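Local coordinates for tryptophan synthase alpha chain (Pyrococcus furiosus, PDB 2DZW), which cleaves indoleglycerol phosphate to indole and glyceraldehyde 3-phosphate as the alpha subunit of tryptophan synthase, at residues A140-P145 against L162-G167. The protein carries 1 engineered substitution. Numbering follows the deposited sequence.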
ATOM      1  N   ALA A 140       3.504  10.529  -2.436  1.00 21.42           N
ATOM      2  CA  ALA A 140       3.791  11.936  -2.176  1.00 21.42           C
ATOM      3  C   ALA A 140       3.693  12.148  -0.663  1.00 21.84           C
ATOM      4  O   ALA A 140       2.820  11.577  -0.009  1.00 21.73           O
ATOM      5  CB  ALA A 140       2.784  12.832  -2.914  1.00 19.12           C
ATOM      6  N   ALA A 141       4.591  12.959  -0.112  1.00 21.94           N
ATOM      7  CA  ALA A 141       4.608  13.223   1.325  1.00 20.48           C
ATOM      8  C   ALA A 141       4.326  14.700   1.606  1.00 20.31           C
ATOM      9  O   ALA A 141       4.351  15.523   0.701  1.00 20.90           O
ATOM     10  CB  ALA A 141       5.958  12.818   1.906  1.00 18.73           C
ATOM     11  N   PRO A 142       4.072  15.053   2.875  1.00 19.84           N
ATOM     12  CA  PRO A 142       3.784  16.443   3.247  1.00 19.84           C
ATOM     13  C   PRO A 142       4.776  17.490   2.715  1.00 22.17           C
ATOM     14  O   PRO A 142       4.459  18.676   2.629  1.00 21.53           O
ATOM     15  CB  PRO A 142       3.760  16.387   4.771  1.00 17.55           C
ATOM     16  CG  PRO A 142       3.241  15.012   5.047  1.00 18.33           C
ATOM     17  CD  PRO A 142       4.035  14.175   4.059  1.00 19.50           C
ATOM     18  N   ASN A 143       5.978  17.060   2.354  1.00 23.51           N
ATOM     19  CA  ASN A 143       6.966  18.001   1.848  1.00 22.58           C
ATOM     20  C   ASN A 143       7.001  18.010   0.326  1.00 22.69           C
ATOM     21  O   ASN A 143       7.915  18.558  -0.279  1.00 23.45           O
ATOM     22  CB  ASN A 143       8.348  17.671   2.415  1.00 22.58           C
ATOM     23  CG  ASN A 143       8.882  16.352   1.915  1.00 23.76           C
ATOM     24  OD1 ASN A 143       8.135  15.386   1.748  1.00 23.93           O
ATOM     25  ND2 ASN A 143      10.190  16.293   1.692  1.00 23.46           N
ATOM     26  N   THR A 144       6.003  17.391  -0.292  1.00 22.06           N
ATOM     27  CA  THR A 144       5.915  17.381  -1.745  1.00 22.63           C
ATOM     28  C   THR A 144       5.191  18.678  -2.152  1.00 22.08           C
ATOM     29  O   THR A 144       4.083  18.957  -1.684  1.00 21.58           O
ATOM     30  CB  THR A 144       5.118  16.138  -2.254  1.00 23.37           C
ATOM     31  OG1 THR A 144       5.840  14.938  -1.927  1.00 25.61           O
ATOM     32  CG2 THR A 144       4.902  16.202  -3.765  1.00 19.87           C
ATOM     33  N   PRO A 145       5.828  19.500  -3.003  1.00 20.93           N
ATOM     34  CA  PRO A 145       5.229  20.758  -3.455  1.00 21.51           C
ATOM     35  C   PRO A 145       4.254  20.569  -4.622  1.00 21.92           C
ATOM     36  O   PRO A 145       4.359  19.612  -5.387  1.00 21.94           O
ATOM     37  CB  PRO A 145       6.445  21.592  -3.838  1.00 18.26           C
ATOM     38  CG  PRO A 145       7.351  20.584  -4.403  1.00 19.50           C
ATOM     39  CD  PRO A 145       7.238  19.422  -3.425  1.00 21.71           C
ATOM     40  N   LEU A 162      -0.904   9.270  -0.888  1.00 19.06           N
ATOM     41  CA  LEU A 162      -0.420  10.328   0.002  1.00 20.77           C
ATOM     42  C   LEU A 162      -0.026   9.763   1.365  1.00 22.04           C
ATOM     43  O   LEU A 162      -0.840   9.149   2.058  1.00 21.80           O
ATOM     44  CB  LEU A 162      -1.492  11.415   0.184  1.00 18.03           C
ATOM     45  CG  LEU A 162      -2.053  12.079  -1.088  1.00 21.88           C
ATOM     46  CD1 LEU A 162      -3.078  13.133  -0.682  1.00 19.46           C
ATOM     47  CD2 LEU A 162      -0.927  12.710  -1.929  1.00 17.90           C
ATOM     48  N   VAL A 163       1.227   9.965   1.748  1.00 22.95           N
ATOM     49  CA  VAL A 163       1.699   9.465   3.031  1.00 25.71           C
ATOM     50  C   VAL A 163       2.090  10.575   3.994  1.00 27.82           C
ATOM     51  O   VAL A 163       2.219  11.741   3.620  1.00 27.11           O
ATOM     52  CB  VAL A 163       2.913   8.522   2.871  1.00 25.00           C
ATOM     53  CG1 VAL A 163       2.511   7.300   2.081  1.00 22.00           C
ATOM     54  CG2 VAL A 163       4.075   9.257   2.192  1.00 23.12           C
ATOM     55  N   SER A 164       2.290  10.186   5.243  1.00 31.38           N
ATOM     56  CA  SER A 164       2.657  11.112   6.289  1.00 35.79           C
ATOM     57  C   SER A 164       3.434  10.354   7.349  1.00 39.50           C
ATOM     58  O   SER A 164       2.879   9.462   8.002  1.00 39.42           O
ATOM     59  CB  SER A 164       1.394  11.702   6.894  1.00 35.58           C
ATOM     60  OG  SER A 164       1.683  12.342   8.118  1.00 40.29           O
ATOM     61  N   LEU A 165       4.708  10.710   7.533  1.00 43.89           N
ATOM     62  CA  LEU A 165       5.554  10.029   8.524  1.00 47.24           C
ATOM     63  C   LEU A 165       5.232  10.489   9.946  1.00 49.25           C
ATOM     64  O   LEU A 165       5.439   9.749  10.913  1.00 50.45           O
ATOM     65  CB  LEU A 165       7.037  10.276   8.219  1.00 46.86           C
ATOM     66  CG  LEU A 165       8.031   9.156   8.558  1.00 47.60           C
ATOM     67  CD1 LEU A 165       9.410   9.538   8.029  1.00 47.17           C
ATOM     68  CD2 LEU A 165       8.089   8.916  10.060  1.00 48.30           C
ATOM     69  N   TYR A 166       4.714  11.710  10.057  1.00 51.49           N
ATOM     70  CA  TYR A 166       4.338  12.314  11.340  1.00 53.27           C
ATOM     71  C   TYR A 166       3.791  11.332  12.382  1.00 53.53           C
ATOM     72  O   TYR A 166       4.210  11.337  13.547  1.00 53.80           O
ATOM     73  CB  TYR A 166       3.273  13.397  11.118  1.00 55.19           C
ATOM     74  CG  TYR A 166       3.760  14.835  11.105  1.00 56.76           C
ATOM     75  CD1 TYR A 166       4.617  15.305  10.105  1.00 57.78           C
ATOM     76  CD2 TYR A 166       3.310  15.744  12.067  1.00 57.83           C
ATOM     77  CE1 TYR A 166       5.010  16.654  10.062  1.00 58.70           C
ATOM     78  CE2 TYR A 166       3.692  17.089  12.036  1.00 58.96           C
ATOM     79  CZ  TYR A 166       4.541  17.539  11.034  1.00 59.31           C
ATOM     80  OH  TYR A 166       4.921  18.868  11.014  1.00 59.58           O
ATOM     81  N   GLY A 167       2.849  10.495  11.953  1.00 52.27           N
ATOM     82  CA  GLY A 167       2.218   9.564  12.864  1.00 49.82           C
ATOM     83  C   GLY A 167       1.057  10.350  13.437  1.00 48.21           C
ATOM     84  O   GLY A 167       0.359  11.037  12.694  1.00 49.40           O
TER
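The carbonyl O of Ala-140 takes the backbone N-H of Val-163 at 2.9 Å, O to N, in an almost straight bond (172° at the hydrogen). Two further groups crowd the same oxygen: CA of Leu-162 makes a longer C-H...O contact with it, and CG2 of Val-163 packs against it at 3.4 Å. With chi1 of -63°, Val-163 sets CG2 between its backbone N and carbonyl carbon, and from there the methyl also meets CB of Ala-141, CG2 to CB 4.0 Å. On the other face of the sheet, CB of Ala-140 lies against CD2 of Leu-162 at 3.8 Å.

Past the parallel bridge of Ala-140 with Leu-162 the two segments stay together by packing. Pro-142 brings CD and CG of its ring to the 162-167 segment: CD comes to 3.1 Å from the carbonyl O of Val-163, and CG reaches CB of Ser-164. Residues 141-144, which include this proline, form a type I turn, closed by Thr-144 N bonding to Ala-141 O. The Thr-144 OG1 receives the N-H of Ala-141 at 3.0 Å, N to OG1, tying the start of the turn to its end just ahead of Pro-145, which occupies the N-cap position of helix 146-155.

These are the C-terminal ends of neighbouring strands 135-140 and 159-163 in the eight-stranded parallel TIM barrel, the end that carries the active site in this fold; the Val-163 side chain is about 7 Å from those of the proton acceptors Glu-36 and Asp-47. Helix 146-155 covers Ala-140 through Leu-149 and Ile-152, helix 177-187 packs on Pro-142 and Leu-162, and backbone bonds from Leu-162 to Ala-195 and Gly-197 continue the sheet into strand 194-197.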